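Local coordinates for protein 4-hydroxybutyrate coenzyme A transferase (PDB 2OAS) that probably transfers coenzyme A between 4-hydroxybutyrate and other carboxylic acids such as acetate, as a member of the acetyl-CoA hydrolase/transferase family, at residues Glu11-Ile16 with Asp36-His41; Arg73-Gly78 with Val93-Ser98; His124-Leu129 with Asp160-Ile165. All coordinates share one frame; numbering follows the deposited sequence.

The three contacts follow one another along the chain, and all lie in the N-terminal domain of the acetyl-CoA hydrolase/transferase family. Interaction 1 joins helix 9-13 and the turn after it to helix 32-41 beside the eight-stranded parallel sheet, resting on strands 21-24 and 145-150. Interaction 2 lies toward the 91-92 edge of that sheet, where strand 70-74 meets the chain leaving strand 91-92. Interaction 3 is a separate two-stranded antiparallel sheet, 126-128 with 162-164, packed near strand 113-118. Their centres are 23 to 26 Å apart and none touches another. Interaction 2 alone holds a residue of the coenzyme A pocket; interactions 1 and 3 lie away from the known coenzyme A-binding residues.

Interaction 1. Residues Glu11-Ile16 with Asp36-His41; sequences EAVSLI and DALAKH
His41, in the last turn of helix 32-41, reaches across to the type I turn from Val13 to Ile16. The contact packs two helical parts of the N-terminal alpha/beta domain together beside its parallel sheet. His41 CG stands anti to the backbone N (chi1 177°), which carries the imidazole over to residues 13-16. His41 NE2 donates to Ile16 O at 3.0 Å. The bond is nearly straight, 172° at the hydrogen, and the oxygen lies in the ring plane. Ser14 CA sits over one face of the His41 ring, 3.8 Å from its centroid, in a CH-pi contact. Ser14 OG turns back to Leu10 O instead.

Val13 supplies the apolar half. Its two methyls divide the work: Val13 CG1 meets Leu38 CD1 at 3.5 Å and also lies near His41 CD2, while Val13 CG2 meets Ala37 CB at 3.8 Å. Leu38 CD1 also touches Ile16 CD1 at 3.9 Å. Ile16 and Leu38 both touch Leu22, so the turn and helix 32-41 both rest on strand 21-24 of the parallel sheet.

The bond to Ile16 O implies that NE2 carries a proton, and together with the CH-pi contact it should restrict rotation of the imidazole.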
# COMPACT_ATOMS: atom_id res chain seq x y z
N GLU A 11 -34.41 -21.87 -16.53
CA GLU A 11 -33.85 -22.66 -17.62
C GLU A 11 -32.39 -22.27 -17.87
O GLU A 11 -31.54 -23.12 -18.15
CB GLU A 11 -34.68 -22.45 -18.88
CG GLU A 11 -34.25 -23.31 -20.03
CD GLU A 11 -35.14 -23.13 -21.23
OE1 GLU A 11 -34.75 -23.60 -22.32
OE2 GLU A 11 -36.23 -22.51 -21.09
N ALA A 12 -32.10 -20.99 -17.73
CA ALA A 12 -30.75 -20.50 -17.91
C ALA A 12 -29.84 -20.97 -16.79
O ALA A 12 -28.73 -21.44 -17.03
CB ALA A 12 -30.76 -18.97 -17.96
N VAL A 13 -30.32 -20.85 -15.56
CA VAL A 13 -29.52 -21.25 -14.42
C VAL A 13 -29.28 -22.76 -14.36
O VAL A 13 -28.31 -23.22 -13.77
CB VAL A 13 -30.19 -20.79 -13.14
CG1 VAL A 13 -29.39 -21.25 -11.95
CG2 VAL A 13 -30.28 -19.30 -13.14
N SER A 14 -30.17 -23.53 -14.99
CA SER A 14 -30.07 -24.98 -14.98
C SER A 14 -28.72 -25.55 -15.38
O SER A 14 -28.29 -26.56 -14.84
CB SER A 14 -31.14 -25.57 -15.88
OG SER A 14 -32.40 -25.48 -15.25
N LEU A 15 -28.05 -24.90 -16.33
CA LEU A 15 -26.74 -25.38 -16.77
C LEU A 15 -25.77 -25.47 -15.61
O LEU A 15 -24.87 -26.30 -15.61
CB LEU A 15 -26.18 -24.46 -17.86
CG LEU A 15 -26.82 -24.52 -19.25
CD1 LEU A 15 -28.30 -24.22 -19.17
CD2 LEU A 15 -26.13 -23.52 -20.18
N ILE A 16 -25.94 -24.62 -14.60
CA ILE A 16 -25.04 -24.67 -13.45
C ILE A 16 -25.15 -26.04 -12.81
O ILE A 16 -26.26 -26.53 -12.58
CB ILE A 16 -25.38 -23.59 -12.41
CG1 ILE A 16 -25.23 -22.19 -13.04
CG2 ILE A 16 -24.47 -23.74 -11.19
CD1 ILE A 16 -25.51 -21.03 -12.11
N ASP A 36 -32.15 -14.98 -8.52
CA ASP A 36 -33.35 -15.45 -7.83
C ASP A 36 -33.69 -16.83 -8.33
O ASP A 36 -34.17 -17.66 -7.57
CB ASP A 36 -34.54 -14.51 -8.04
CG ASP A 36 -34.44 -13.24 -7.19
OD1 ASP A 36 -33.54 -13.15 -6.33
OD2 ASP A 36 -35.28 -12.33 -7.38
N ALA A 37 -33.42 -17.10 -9.60
CA ALA A 37 -33.72 -18.43 -10.12
C ALA A 37 -32.73 -19.44 -9.53
O ALA A 37 -33.06 -20.61 -9.34
CB ALA A 37 -33.64 -18.43 -11.64
N LEU A 38 -31.53 -18.97 -9.24
CA LEU A 38 -30.49 -19.82 -8.67
C LEU A 38 -30.81 -20.09 -7.21
O LEU A 38 -30.33 -21.06 -6.62
CB LEU A 38 -29.13 -19.14 -8.80
CG LEU A 38 -27.90 -19.84 -8.23
CD1 LEU A 38 -27.70 -21.18 -8.94
CD2 LEU A 38 -26.68 -18.96 -8.39
N ALA A 39 -31.62 -19.22 -6.62
CA ALA A 39 -32.02 -19.35 -5.22
C ALA A 39 -32.80 -20.64 -5.06
O ALA A 39 -32.88 -21.20 -3.97
CB ALA A 39 -32.87 -18.16 -4.79
N LYS A 40 -33.38 -21.11 -6.16
CA LYS A 40 -34.14 -22.35 -6.13
C LYS A 40 -33.38 -23.52 -6.73
O LYS A 40 -33.23 -24.55 -6.09
CB LYS A 40 -35.48 -22.16 -6.84
CG LYS A 40 -36.54 -21.57 -5.92
CD LYS A 40 -36.87 -20.14 -6.27
CE LYS A 40 -37.68 -20.09 -7.55
NZ LYS A 40 -38.22 -18.73 -7.80
N HIS A 41 -32.88 -23.34 -7.96
CA HIS A 41 -32.12 -24.38 -8.65
C HIS A 41 -30.97 -24.92 -7.79
O HIS A 41 -30.70 -26.12 -7.79
CB HIS A 41 -31.56 -23.83 -9.96
CG HIS A 41 -30.69 -24.80 -10.71
ND1 HIS A 41 -31.18 -25.98 -11.24
CD2 HIS A 41 -29.37 -24.78 -10.99
CE1 HIS A 41 -30.20 -26.64 -11.83
NE2 HIS A 41 -29.09 -25.94 -11.69

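Interaction 2. Residues Arg73-Gly78 with Val93-Ser98; sequences RCFFGG and VPIFLS
Val93 lies between Arg73 and Phe75 at the edge of the parallel sheet of the N-terminal alpha/beta domain. Strand 70-74 ends here beside the chain that leaves strand 91-92. Val93 N donates to Cys74 O at 2.7 Å with an angle of 171° at the hydrogen, continuing the strand pairing by one more bond. Phe75 CA then approaches Val93 O in a CA-H...O contact of 3.6 Å.

The Arg73 side chain can be followed outward. CB leads into a chain extended from CG to NE. Arg73 CG passes Val93 CG2 at 3.9 Å. NE, CZ and NH2 then gather round the same methyl. Val93 CG2 sits over the centre of one guanidinium face, 3.7 Å from Arg73 CZ. At the tip, NH2 forms a salt bridge with Glu399 of the second subunit. Thus one face of the group is used for apolar packing and its end for the dimer interface. With an alanine in its place, Glu399 of the second subunit would probably lose its charged mate and the CG2 methyl of Val93 its flat cover.

Phe75 packs against Val93 and Ile95. Its CG is anti to the carbonyl carbon (chi1 -71°), which sets the ring alongside both. Val93 O lies at the ring edge, in its plane. Leu51 of strand 48-52 and Leu103 and Phe104 of helix 100-105 also touch this ring, joining sheet, loop and helix. The next residue, Phe76, touches coenzyme A, so the contact borders the coenzyme A pocket. Phe75 CD2 is shared by both partners: it lies 3.7 Å from Val93 CB and 3.5 Å from Ile95 CG2.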
# COMPACT_ATOMS: atom_id res chain seq x y z
N ARG A 73 -18.36 -16.29 -1.30
CA ARG A 73 -16.92 -16.01 -1.16
C ARG A 73 -16.78 -14.54 -1.57
O ARG A 73 -16.74 -14.22 -2.75
CB ARG A 73 -16.09 -16.90 -2.08
CG ARG A 73 -14.59 -16.91 -1.76
CD ARG A 73 -13.89 -18.00 -2.56
NE ARG A 73 -12.44 -18.02 -2.39
CZ ARG A 73 -11.80 -18.53 -1.34
NH1 ARG A 73 -12.48 -19.07 -0.34
NH2 ARG A 73 -10.47 -18.52 -1.31
N CYS A 74 -16.70 -13.67 -0.58
CA CYS A 74 -16.64 -12.24 -0.83
C CYS A 74 -15.31 -11.54 -0.86
O CYS A 74 -14.50 -11.67 0.07
CB CYS A 74 -17.52 -11.52 0.19
SG CYS A 74 -19.15 -12.21 0.38
N PHE A 75 -15.09 -10.77 -1.92
CA PHE A 75 -13.89 -9.98 -2.07
C PHE A 75 -14.25 -8.63 -1.46
O PHE A 75 -13.39 -7.79 -1.22
CB PHE A 75 -13.54 -9.80 -3.55
CG PHE A 75 -13.05 -11.06 -4.19
CD1 PHE A 75 -13.58 -11.50 -5.39
CD2 PHE A 75 -12.03 -11.80 -3.59
CE1 PHE A 75 -13.11 -12.67 -5.98
CE2 PHE A 75 -11.56 -12.97 -4.17
CZ PHE A 75 -12.10 -13.40 -5.37
N PHE A 76 -15.54 -8.45 -1.21
CA PHE A 76 -16.05 -7.21 -0.64
C PHE A 76 -17.42 -7.53 -0.09
O PHE A 76 -18.27 -8.04 -0.82
CB PHE A 76 -16.18 -6.15 -1.71
CG PHE A 76 -16.30 -4.76 -1.17
CD1 PHE A 76 -15.19 -3.92 -1.15
CD2 PHE A 76 -17.53 -4.27 -0.74
CE1 PHE A 76 -15.29 -2.61 -0.72
CE2 PHE A 76 -17.65 -2.95 -0.30
CZ PHE A 76 -16.53 -2.12 -0.29
N GLY A 77 -17.65 -7.23 1.18
CA GLY A 77 -18.93 -7.52 1.78
C GLY A 77 -20.05 -6.53 1.48
O GLY A 77 -19.81 -5.37 1.08
N GLY A 78 -21.27 -6.98 1.68
CA GLY A 78 -22.44 -6.15 1.45
C GLY A 78 -23.52 -6.41 2.48
O GLY A 78 -23.34 -7.20 3.42
N VAL A 93 -12.41 -12.75 1.47
CA VAL A 93 -11.06 -12.79 0.91
C VAL A 93 -10.53 -11.39 0.69
O VAL A 93 -10.90 -10.72 -0.25
CB VAL A 93 -11.05 -13.56 -0.43
CG1 VAL A 93 -9.62 -13.60 -0.99
CG2 VAL A 93 -11.56 -14.98 -0.21
N PRO A 94 -9.64 -10.92 1.58
CA PRO A 94 -9.11 -9.57 1.39
C PRO A 94 -8.24 -9.47 0.13
O PRO A 94 -7.32 -10.26 -0.06
CB PRO A 94 -8.34 -9.34 2.69
CG PRO A 94 -7.85 -10.70 3.04
CD PRO A 94 -9.03 -11.59 2.74
N ILE A 95 -8.53 -8.48 -0.72
CA ILE A 95 -7.76 -8.30 -1.96
C ILE A 95 -8.04 -6.96 -2.62
O ILE A 95 -9.18 -6.52 -2.66
CB ILE A 95 -8.11 -9.40 -2.99
CG1 ILE A 95 -7.32 -9.17 -4.28
CG2 ILE A 95 -9.57 -9.35 -3.31
CD1 ILE A 95 -7.45 -10.30 -5.24
N PHE A 96 -6.99 -6.31 -3.14
CA PHE A 96 -7.21 -5.02 -3.81
C PHE A 96 -8.13 -5.29 -4.98
O PHE A 96 -8.03 -6.33 -5.62
CB PHE A 96 -5.89 -4.42 -4.33
CG PHE A 96 -4.88 -4.19 -3.26
CD1 PHE A 96 -5.18 -3.39 -2.17
CD2 PHE A 96 -3.67 -4.86 -3.29
CE1 PHE A 96 -4.29 -3.27 -1.11
CE2 PHE A 96 -2.77 -4.75 -2.23
CZ PHE A 96 -3.09 -3.96 -1.13
N LEU A 97 -9.02 -4.36 -5.25
CA LEU A 97 -9.95 -4.53 -6.34
C LEU A 97 -9.21 -4.71 -7.66
O LEU A 97 -9.56 -5.58 -8.45
CB LEU A 97 -10.91 -3.35 -6.41
CG LEU A 97 -12.36 -3.86 -6.49
CD1 LEU A 97 -13.18 -3.18 -5.41
CD2 LEU A 97 -12.94 -3.62 -7.87
N SER A 98 -8.18 -3.89 -7.89
CA SER A 98 -7.41 -3.99 -9.13
C SER A 98 -6.69 -5.33 -9.27
O SER A 98 -6.26 -5.69 -10.36
CB SER A 98 -6.40 -2.85 -9.20
OG SER A 98 -5.59 -2.83 -8.03

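Interaction 3. Residues His124-Leu129 with Asp160-Ile165; sequences HGMCSL and DGFIHI
Cys127 and Ile163 form the central pair of a small two-stranded antiparallel sheet, 126-128 with 162-164. The tight part of the contact is its backbone ladder. Cys127 N donates to Ile163 O at 2.8 Å, and Ile163 N returns a bond to Cys127 O, its position less certain. Met126 with His164 and Ser128 with Phe162 are the non-hydrogen-bonded pairs on either side. The short strands run at 139° to each other, so the pair is twisted away from exact antiparallel. Leu129 N extends the ladder, donating to Gly161 O at 2.7 Å, and Leu129 CG rests on Gly161 O at 3.3 Å.

The face with Cys127 and Ile163 is the buried one. Its side chains touch each other only loosely: Leu129 CD2 stays 4.3 Å from Ile163 CG2. They fill in against the rest of the domain, Cys127 on Val118 and Pro121, Ile163 on Phe168. Leu129 also touches Ile116 and Leu137, tying the two-stranded sheet to strand 113-118 and helix 136-142.

The opposite face carries Met126, Phe162 and His164 and is more open to solvent, although Ser128, on this same face, is buried. Met126 is modelled as selenomethionine. Its chi1 and chi2 (-71° and -75°) bring Met126 SE to the edge of the His164 ring, 5.2 Å from the centroid. The position of its terminal methyl is doubtful.

At the far end Gly125 O accepts from Ile165 N at 3.1 Å. The positive phi of Gly125 favours glycine, and a side chain would run into the His164 imidazole. That ring is held through ND1, bonded to Asp166 N, and Gly125 O lies over one of its faces, 3.4 Å from His164 CD2.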
# COMPACT_ATOMS: atom_id res chain seq x y z
N HIS A 124 -24.34 -6.12 -34.67
CA HIS A 124 -23.09 -6.90 -34.72
C HIS A 124 -23.07 -8.00 -33.65
O HIS A 124 -22.05 -8.69 -33.49
CB HIS A 124 -21.89 -6.00 -34.48
CG HIS A 124 -21.86 -4.79 -35.36
ND1 HIS A 124 -21.78 -4.87 -36.73
CD2 HIS A 124 -21.96 -3.47 -35.06
CE1 HIS A 124 -21.84 -3.65 -37.24
NE2 HIS A 124 -21.95 -2.78 -36.25
N GLY A 125 -24.17 -8.15 -32.93
CA GLY A 125 -24.24 -9.15 -31.90
C GLY A 125 -23.42 -8.80 -30.67
O GLY A 125 -23.00 -9.68 -29.93
N MSE A 126 -23.19 -7.51 -30.45
CA MSE A 126 -22.42 -7.07 -29.31
C MSE A 126 -23.30 -6.58 -28.16
O MSE A 126 -24.26 -5.84 -28.37
CB MSE A 126 -21.45 -5.95 -29.72
CG MSE A 126 -20.27 -6.40 -30.61
SE MSE A 126 -18.84 -7.38 -29.68
CE MSE A 126 -18.94 -6.52 -27.97
N CYS A 127 -22.97 -7.04 -26.96
CA CYS A 127 -23.70 -6.68 -25.75
C CYS A 127 -22.77 -5.88 -24.84
O CYS A 127 -21.57 -5.82 -25.07
CB CYS A 127 -24.16 -7.92 -24.98
SG CYS A 127 -25.27 -9.01 -25.88
N SER A 128 -23.34 -5.29 -23.80
CA SER A 128 -22.55 -4.49 -22.90
C SER A 128 -22.76 -4.91 -21.44
O SER A 128 -23.86 -5.26 -21.03
CB SER A 128 -22.93 -3.00 -23.07
OG SER A 128 -22.22 -2.19 -22.16
N LEU A 129 -21.67 -4.88 -20.68
CA LEU A 129 -21.71 -5.21 -19.27
C LEU A 129 -22.37 -4.06 -18.54
O LEU A 129 -22.56 -4.11 -17.33
CB LEU A 129 -20.30 -5.40 -18.73
CG LEU A 129 -19.59 -6.61 -19.32
CD1 LEU A 129 -18.23 -6.77 -18.66
CD2 LEU A 129 -20.43 -7.84 -19.10
N ASP A 160 -14.68 -0.76 -22.00
CA ASP A 160 -14.39 -2.18 -22.18
C ASP A 160 -15.51 -3.15 -21.84
O ASP A 160 -15.28 -4.35 -21.76
CB ASP A 160 -13.16 -2.57 -21.37
CG ASP A 160 -12.04 -1.56 -21.49
OD1 ASP A 160 -11.76 -1.10 -22.63
OD2 ASP A 160 -11.43 -1.25 -20.44
N GLY A 161 -16.72 -2.64 -21.64
CA GLY A 161 -17.82 -3.53 -21.29
C GLY A 161 -18.44 -4.33 -22.42
O GLY A 161 -19.41 -5.05 -22.19
N PHE A 162 -17.91 -4.24 -23.63
CA PHE A 162 -18.47 -4.97 -24.76
C PHE A 162 -18.06 -6.44 -24.85
O PHE A 162 -16.91 -6.79 -24.60
CB PHE A 162 -18.11 -4.25 -26.07
CG PHE A 162 -18.84 -2.96 -26.24
CD1 PHE A 162 -20.21 -2.97 -26.52
CD2 PHE A 162 -18.20 -1.75 -26.05
CE1 PHE A 162 -20.92 -1.78 -26.58
CE2 PHE A 162 -18.90 -0.55 -26.11
CZ PHE A 162 -20.27 -0.57 -26.39
N ILE A 163 -19.01 -7.30 -25.21
CA ILE A 163 -18.79 -8.74 -25.32
C ILE A 163 -19.79 -9.32 -26.33
O ILE A 163 -20.94 -8.88 -26.42
CB ILE A 163 -18.94 -9.42 -23.91
CG1 ILE A 163 -18.92 -10.95 -24.03
CG2 ILE A 163 -20.25 -9.00 -23.27
CD1 ILE A 163 -17.66 -11.53 -24.59
N HIS A 164 -19.33 -10.29 -27.11
CA HIS A 164 -20.19 -10.89 -28.14
C HIS A 164 -21.09 -11.98 -27.58
O HIS A 164 -20.66 -12.78 -26.77
CB HIS A 164 -19.32 -11.42 -29.28
CG HIS A 164 -20.08 -11.61 -30.56
ND1 HIS A 164 -20.79 -12.76 -30.84
CD2 HIS A 164 -20.30 -10.77 -31.59
CE1 HIS A 164 -21.40 -12.62 -32.00
NE2 HIS A 164 -21.12 -11.42 -32.47
N ILE A 165 -22.33 -12.01 -28.05
CA ILE A 165 -23.30 -12.98 -27.56
C ILE A 165 -22.94 -14.44 -27.83
O ILE A 165 -23.51 -15.32 -27.21
CB ILE A 165 -24.70 -12.67 -28.12
CG1 ILE A 165 -25.75 -13.45 -27.32
CG2 ILE A 165 -24.78 -13.05 -29.60
CD1 ILE A 165 -27.15 -13.23 -27.81